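Local atomic coordinates of glutathione S-transferase omega-like 2 (Saccharomyces cerevisiae, PDB entry 5LKB), a protein that uses glutathione to carry out thiol transferase, dehydroascorbate reductase and dimethylarsinic acid reductase chemistry, and is a homodimeric Xi-class glutathione transferase. Residues V70-D75 with I342-T347; N325-Y330 with Y335-D340. One frame throughout, in Å; residues are numbered along the deposited sequence.

Overall arrangement
Both contacts use the helix 339-349, contact 2 at its first residues, contact 1 through the turns that follow. Contact 2 sets Phe339, at the start of the helix, and Thr337, just before it, against Tyr327 of helix 317-329; contact 1 lays residues 342-347 against the loop that follows strand 66-69. Their centres are about 18 Å apart, yet they meet through Ile342 CD1 and Thr337 CG2, 4.3 Å from each other. In sequence, 70-75 comes first, far ahead of 325-330, 335-340 and 342-347, which follow closely on one another. Contact 1 therefore joins the thioredoxin-like domain to the helical domain across 266 intervening residues, whereas contact 2 is local and lies wholly within the helical part.

Contact 1 of 2, residues V70-D75 with I342-T347; sequences VHWHLD and IKLHYT
Leu344 lies over one face of the Trp72 indole while His345, the next residue on the helix, takes the carbonyl of Trp72 with its ring nitrogen. Leu344 CB stands 3.8 Å from the centroid of the six-membered ring, 21° off the normal, which defines a CH-pi contact; CD1 sits over the same face nearer the rim, 3.7 Å from Trp72 CE2. On the opposite face His71 CE1 rides over the indole, and NE1 hydrogen-bonds to Asp129 OD1, so the indole has contacts on both faces and a polar anchor at its nitrogen. In His345, CG lies anti to the backbone N (chi1 166°), which sends ND1 to Trp72 O at 2.8 Å. The oxygen lies in the imidazole plane, and the donor comes nearly along the C=O axis (162°). Leu74 CB meets the same ring at its edge, 3.7 Å from His345 CE1. A serine in place of Trp72 would probably leave Leu344 without its aromatic partner and open a gap between it and His71. His345 also stacks on Trp79, a glutathione-binding residue, and its NE2 hydrogen-bonds to a glycerol, probably from the crystallisation liquor, so this interface between thioredoxin-like and helical domains borders the glutathione site of the GST fold.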
loop_
_atom_site.group_PDB
_atom_site.type_symbol
_atom_site.label_atom_id
_atom_site.label_comp_id
_atom_site.label_asym_id
_atom_site.label_seq_id
_atom_site.Cartn_x
_atom_site.Cartn_y
_atom_site.Cartn_z
ATOM N N VAL A 70 17.955 -18.712 8.707
ATOM C CA VAL A 70 18.736 -17.841 7.858
ATOM C C VAL A 70 18.379 -16.371 8.094
ATOM O O VAL A 70 17.319 -16.054 8.638
ATOM C CB VAL A 70 18.557 -18.193 6.368
ATOM C CG1 VAL A 70 19.146 -19.612 6.095
ATOM C CG2 VAL A 70 17.137 -18.085 5.889
ATOM N N HIS A 71 19.268 -15.505 7.629
ATOM C CA HIS A 71 19.069 -14.057 7.647
ATOM C C HIS A 71 17.867 -13.720 6.796
ATOM O O HIS A 71 17.572 -14.379 5.797
ATOM C CB HIS A 71 20.307 -13.371 7.102
ATOM C CG HIS A 71 20.476 -11.949 7.517
ATOM N ND1 HIS A 71 19.735 -10.930 6.978
ATOM C CD2 HIS A 71 21.342 -11.373 8.386
ATOM C CE1 HIS A 71 20.142 -9.782 7.497
ATOM N NE2 HIS A 71 21.127 -10.025 8.351
ATOM N N TRP A 72 17.151 -12.658 7.207
ATOM C CA TRP A 72 16.016 -12.171 6.425
ATOM C C TRP A 72 16.416 -11.521 5.109
ATOM O O TRP A 72 15.585 -11.471 4.197
ATOM C CB TRP A 72 15.141 -11.215 7.264
ATOM C CG TRP A 72 15.953 -10.141 7.980
ATOM C CD1 TRP A 72 16.345 -10.186 9.283
ATOM C CD2 TRP A 72 16.510 -8.943 7.429
ATOM N NE1 TRP A 72 17.118 -9.081 9.586
ATOM C CE2 TRP A 72 17.229 -8.308 8.470
ATOM C CE3 TRP A 72 16.491 -8.342 6.158
ATOM C CZ2 TRP A 72 17.877 -7.097 8.289
ATOM C CZ3 TRP A 72 17.148 -7.119 5.997
ATOM C CH2 TRP A 72 17.834 -6.532 7.053
ATOM N N HIS A 73 17.659 -11.082 4.954
ATOM C CA HIS A 73 18.091 -10.437 3.730
ATOM C C HIS A 73 18.509 -11.480 2.680
ATOM O O HIS A 73 19.464 -12.253 2.893
ATOM C CB HIS A 73 19.209 -9.422 3.943
ATOM C CG HIS A 73 19.578 -8.697 2.695
ATOM N ND1 HIS A 73 20.850 -8.722 2.154
ATOM C CD2 HIS A 73 18.834 -7.926 1.864
ATOM C CE1 HIS A 73 20.870 -7.979 1.060
ATOM N NE2 HIS A 73 19.652 -7.502 0.850
ATOM N N LEU A 74 17.854 -11.461 1.515
ATOM C CA LEU A 74 18.139 -12.414 0.450
ATOM C C LEU A 74 18.855 -11.704 -0.698
ATOM O O LEU A 74 18.247 -10.948 -1.462
ATOM C CB LEU A 74 16.854 -13.104 0.017
ATOM C CG LEU A 74 16.968 -14.093 -1.148
ATOM C CD1 LEU A 74 17.883 -15.288 -0.838
ATOM C CD2 LEU A 74 15.617 -14.651 -1.440
ATOM N N ASP A 75 20.200 -11.924 -0.812
ATOM C CA ASP A 75 21.007 -11.337 -1.873
ATOM C C ASP A 75 21.190 -12.325 -3.032
ATOM O O ASP A 75 20.580 -13.399 -3.050
ATOM C CB ASP A 75 22.314 -10.772 -1.296
ATOM C CG ASP A 75 23.327 -11.836 -0.866
ATOM O OD1 ASP A 75 23.233 -12.989 -1.336
ATOM O OD2 ASP A 75 24.197 -11.485 -0.032
ATOM N N ILE A 342 9.566 -10.734 8.417
ATOM C CA ILE A 342 8.625 -10.655 7.308
ATOM C C ILE A 342 8.794 -9.338 6.539
ATOM O O ILE A 342 9.002 -9.316 5.330
ATOM C CB ILE A 342 7.192 -10.846 7.806
ATOM C CG1 ILE A 342 6.955 -12.311 8.225
ATOM C CG2 ILE A 342 6.157 -10.405 6.803
ATOM C CD1 ILE A 342 5.726 -12.521 9.044
ATOM N N LYS A 343 8.653 -8.212 7.247
ATOM C CA LYS A 343 8.690 -6.939 6.540
ATOM C C LYS A 343 10.042 -6.631 5.949
ATOM O O LYS A 343 10.132 -6.109 4.800
ATOM C CB LYS A 343 8.239 -5.795 7.473
ATOM C CG LYS A 343 6.737 -5.879 7.803
ATOM C CD LYS A 343 6.316 -4.903 8.902
ATOM C CE LYS A 343 6.429 -3.453 8.510
ATOM N NZ LYS A 343 5.291 -3.090 7.715
ATOM N N LEU A 344 11.100 -6.887 6.717
ATOM C CA LEU A 344 12.444 -6.619 6.217
ATOM C C LEU A 344 12.788 -7.497 5.025
ATOM O O LEU A 344 13.314 -7.022 4.023
ATOM C CB LEU A 344 13.478 -6.795 7.339
ATOM C CG LEU A 344 13.478 -5.744 8.453
ATOM C CD1 LEU A 344 14.318 -6.275 9.600
ATOM C CD2 LEU A 344 14.055 -4.435 7.866
ATOM N N HIS A 345 12.478 -8.795 5.095
ATOM C CA HIS A 345 12.851 -9.663 3.971
ATOM C C HIS A 345 12.342 -9.113 2.651
ATOM O O HIS A 345 13.100 -8.941 1.678
ATOM C CB HIS A 345 12.305 -11.083 4.152
ATOM C CG HIS A 345 12.381 -11.861 2.891
ATOM N ND1 HIS A 345 13.594 -12.191 2.337
ATOM C CD2 HIS A 345 11.426 -12.267 2.013
ATOM C CE1 HIS A 345 13.388 -12.750 1.154
ATOM N NE2 HIS A 345 12.083 -12.816 0.936
ATOM N N TYR A 346 11.023 -8.908 2.565
ATOM C CA TYR A 346 10.446 -8.596 1.283
ATOM C C TYR A 346 10.914 -7.235 0.803
ATOM O O TYR A 346 11.320 -7.082 -0.343
ATOM C CB TYR A 346 8.929 -8.633 1.388
ATOM C CG TYR A 346 8.300 -10.054 1.417
ATOM C CD1 TYR A 346 8.113 -10.737 2.614
ATOM C CD2 TYR A 346 7.835 -10.646 0.254
ATOM C CE1 TYR A 346 7.514 -11.949 2.630
ATOM C CE2 TYR A 346 7.255 -11.895 0.251
ATOM C CZ TYR A 346 7.107 -12.549 1.440
ATOM O OH TYR A 346 6.474 -13.761 1.548
ATOM N N THR A 347 10.844 -6.229 1.680
ATOM C CA THR A 347 11.113 -4.869 1.240
ATOM C C THR A 347 12.596 -4.610 0.979
ATOM O O THR A 347 12.941 -3.743 0.165
ATOM C CB THR A 347 10.589 -3.861 2.243
ATOM O OG1 THR A 347 11.265 -4.020 3.482
ATOM C CG2 THR A 347 9.066 -3.958 2.385
#

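Contact 2 of 2, residues N325-Y330 with Y335-D340; sequences NLYWNY and YTTDFD
Tyr327 reaches from its helix to Thr337 and Phe339, and one ring atom, CE1, does most of the touching. Its chi1 of 177° sets CG anti to the backbone N and brings the far end of the ring nearer the opposing segment than its CB direction alone would suggest. Thr337 CB lies at the tyrosine's edge, near its plane, 4.0 Å from CE1. Thr337 CG2 is equally distant from that atom and also rests over one face of the Phe339 ring, so the methyl is wedged against both aromatics. In Phe339, CG stands anti to the carbonyl carbon (chi1 -68°), which carries CE2 to 3.8 Å from Tyr327 CE1. The two rings are inclined at 37° with centroids 5.9 Å apart, too oblique for either a stack or an edge-to-face pair. No hydrogen bond crosses between the segments: Thr337 OG1 is instead engaged by Phe333 O and Tyr291 OH. Asp338 N-caps the next helix, its OD1 accepting from the backbone N of His341. Helix 331-334 makes the short connection between the segments, and helix 285-304 backs the cluster, with Tyr291 against Tyr327 and Ile295 against both Thr337 and Phe339, while His50 of helix 47-58 touches Thr337.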
loop_
_atom_site.group_PDB
_atom_site.type_symbol
_atom_site.label_atom_id
_atom_site.label_comp_id
_atom_site.label_asym_id
_atom_site.label_seq_id
_atom_site.Cartn_x
_atom_site.Cartn_y
_atom_site.Cartn_z
ATOM N N ASN A 325 -7.838 -15.107 15.579
ATOM C CA ASN A 325 -8.022 -16.209 16.528
ATOM C C ASN A 325 -6.793 -17.118 16.526
ATOM O O ASN A 325 -6.285 -17.507 17.590
ATOM C CB ASN A 325 -9.278 -17.022 16.191
ATOM C CG ASN A 325 -9.499 -18.189 17.161
ATOM O OD1 ASN A 325 -9.456 -17.997 18.368
ATOM N ND2 ASN A 325 -9.745 -19.352 16.627
ATOM N N LEU A 326 -6.276 -17.458 15.334
ATOM C CA LEU A 326 -5.092 -18.317 15.252
ATOM C C LEU A 326 -3.881 -17.633 15.861
ATOM O O LEU A 326 -3.147 -18.225 16.666
ATOM C CB LEU A 326 -4.837 -18.765 13.821
ATOM C CG LEU A 326 -5.913 -19.627 13.196
ATOM C CD1 LEU A 326 -5.609 -19.902 11.765
ATOM C CD2 LEU A 326 -6.089 -20.955 13.955
ATOM N N TYR A 327 -3.643 -16.380 15.479
ATOM C CA TYR A 327 -2.446 -15.717 15.962
ATOM C C TYR A 327 -2.469 -15.562 17.472
ATOM O O TYR A 327 -1.486 -15.875 18.132
ATOM C CB TYR A 327 -2.360 -14.320 15.296
ATOM C CG TYR A 327 -1.160 -13.512 15.820
ATOM C CD1 TYR A 327 0.078 -13.618 15.208
ATOM C CD2 TYR A 327 -1.265 -12.692 16.947
ATOM C CE1 TYR A 327 1.169 -12.976 15.676
ATOM C CE2 TYR A 327 -0.179 -12.028 17.394
ATOM C CZ TYR A 327 1.039 -12.189 16.789
ATOM O OH TYR A 327 2.120 -11.496 17.215
ATOM N N TRP A 328 -3.555 -15.020 18.033
ATOM C CA TRP A 328 -3.532 -14.667 19.455
ATOM C C TRP A 328 -3.745 -15.844 20.366
ATOM O O TRP A 328 -3.279 -15.821 21.509
ATOM C CB TRP A 328 -4.546 -13.581 19.775
ATOM C CG TRP A 328 -4.218 -12.249 19.114
ATOM C CD1 TRP A 328 -4.830 -11.718 18.032
ATOM C CD2 TRP A 328 -3.216 -11.302 19.517
ATOM N NE1 TRP A 328 -4.269 -10.485 17.701
ATOM C CE2 TRP A 328 -3.268 -10.209 18.592
ATOM C CE3 TRP A 328 -2.251 -11.283 20.546
ATOM C CZ2 TRP A 328 -2.434 -9.096 18.730
ATOM C CZ3 TRP A 328 -1.411 -10.188 20.662
ATOM C CH2 TRP A 328 -1.516 -9.112 19.759
ATOM N N ASN A 329 -4.473 -16.845 19.892
ATOM C CA ASN A 329 -4.960 -17.883 20.781
ATOM C C ASN A 329 -4.210 -19.194 20.634
ATOM O O ASN A 329 -4.433 -20.113 21.447
ATOM C CB ASN A 329 -6.474 -18.106 20.656
ATOM C CG ASN A 329 -7.248 -16.932 21.194
ATOM O OD1 ASN A 329 -6.839 -16.370 22.222
ATOM N ND2 ASN A 329 -8.314 -16.534 20.517
ATOM N N TYR A 330 -3.297 -19.317 19.670
ATOM C CA TYR A 330 -2.491 -20.529 19.476
ATOM C C TYR A 330 -1.013 -20.158 19.459
ATOM O O TYR A 330 -0.546 -19.514 18.515
ATOM C CB TYR A 330 -2.867 -21.211 18.175
ATOM C CG TYR A 330 -4.249 -21.766 18.155
ATOM C CD1 TYR A 330 -5.369 -20.989 18.077
ATOM C CD2 TYR A 330 -4.430 -23.156 18.220
ATOM C CE1 TYR A 330 -6.645 -21.532 18.072
ATOM C CE2 TYR A 330 -5.697 -23.695 18.199
ATOM C CZ TYR A 330 -6.787 -22.915 18.136
ATOM O OH TYR A 330 -8.060 -23.474 18.131
ATOM N N TYR A 335 4.101 -17.454 18.120
ATOM C CA TYR A 335 5.524 -17.442 18.458
ATOM C C TYR A 335 6.406 -17.979 17.359
ATOM O O TYR A 335 7.639 -17.985 17.499
ATOM C CB TYR A 335 5.774 -18.111 19.826
ATOM C CG TYR A 335 5.081 -17.332 20.924
ATOM C CD1 TYR A 335 5.494 -16.059 21.250
ATOM C CD2 TYR A 335 3.968 -17.827 21.552
ATOM C CE1 TYR A 335 4.838 -15.288 22.254
ATOM C CE2 TYR A 335 3.301 -17.064 22.545
ATOM C CZ TYR A 335 3.754 -15.799 22.862
ATOM O OH TYR A 335 3.142 -15.010 23.823
ATOM N N THR A 336 5.816 -18.282 16.201
ATOM C CA THR A 336 6.565 -18.500 14.977
ATOM C C THR A 336 6.416 -17.386 13.969
ATOM O O THR A 336 7.031 -17.471 12.898
ATOM C CB THR A 336 6.146 -19.789 14.279
ATOM O OG1 THR A 336 4.779 -19.851 13.917
ATOM C CG2 THR A 336 6.461 -21.044 15.176
ATOM N N THR A 337 5.641 -16.352 14.312
ATOM C CA THR A 337 5.343 -15.222 13.419
ATOM C C THR A 337 6.245 -14.073 13.828
ATOM O O THR A 337 6.104 -13.539 14.939
ATOM C CB THR A 337 3.879 -14.853 13.496
ATOM O OG1 THR A 337 3.082 -15.986 13.137
ATOM C CG2 THR A 337 3.533 -13.694 12.521
ATOM N N ASP A 338 7.183 -13.700 12.954
ATOM C CA ASP A 338 8.173 -12.659 13.220
ATOM C C ASP A 338 7.942 -11.570 12.167
ATOM O O ASP A 338 8.381 -11.682 11.018
ATOM C CB ASP A 338 9.604 -13.211 13.228
ATOM C CG ASP A 338 10.615 -12.166 13.664
ATOM O OD1 ASP A 338 10.571 -10.974 13.205
ATOM O OD2 ASP A 338 11.486 -12.545 14.484
ATOM N N PHE A 339 7.250 -10.503 12.581
ATOM C CA PHE A 339 6.941 -9.442 11.645
ATOM C C PHE A 339 8.155 -8.614 11.235
ATOM O O PHE A 339 8.116 -8.008 10.158
ATOM C CB PHE A 339 5.859 -8.524 12.223
ATOM C CG PHE A 339 4.485 -9.193 12.349
ATOM C CD1 PHE A 339 3.786 -9.580 11.201
ATOM C CD2 PHE A 339 3.925 -9.465 13.582
ATOM C CE1 PHE A 339 2.560 -10.180 11.297
ATOM C CE2 PHE A 339 2.680 -10.075 13.692
ATOM C CZ PHE A 339 1.987 -10.443 12.578
ATOM N N ASP A 340 9.231 -8.543 12.023
ATOM C CA ASP A 340 10.417 -7.861 11.556
ATOM C C ASP A 340 11.051 -8.625 10.417
ATOM O O ASP A 340 11.378 -8.025 9.398
ATOM C CB ASP A 340 11.418 -7.625 12.676
ATOM C CG ASP A 340 10.893 -6.676 13.757
ATOM O OD1 ASP A 340 10.158 -5.746 13.459
ATOM O OD2 ASP A 340 11.183 -6.884 14.934
#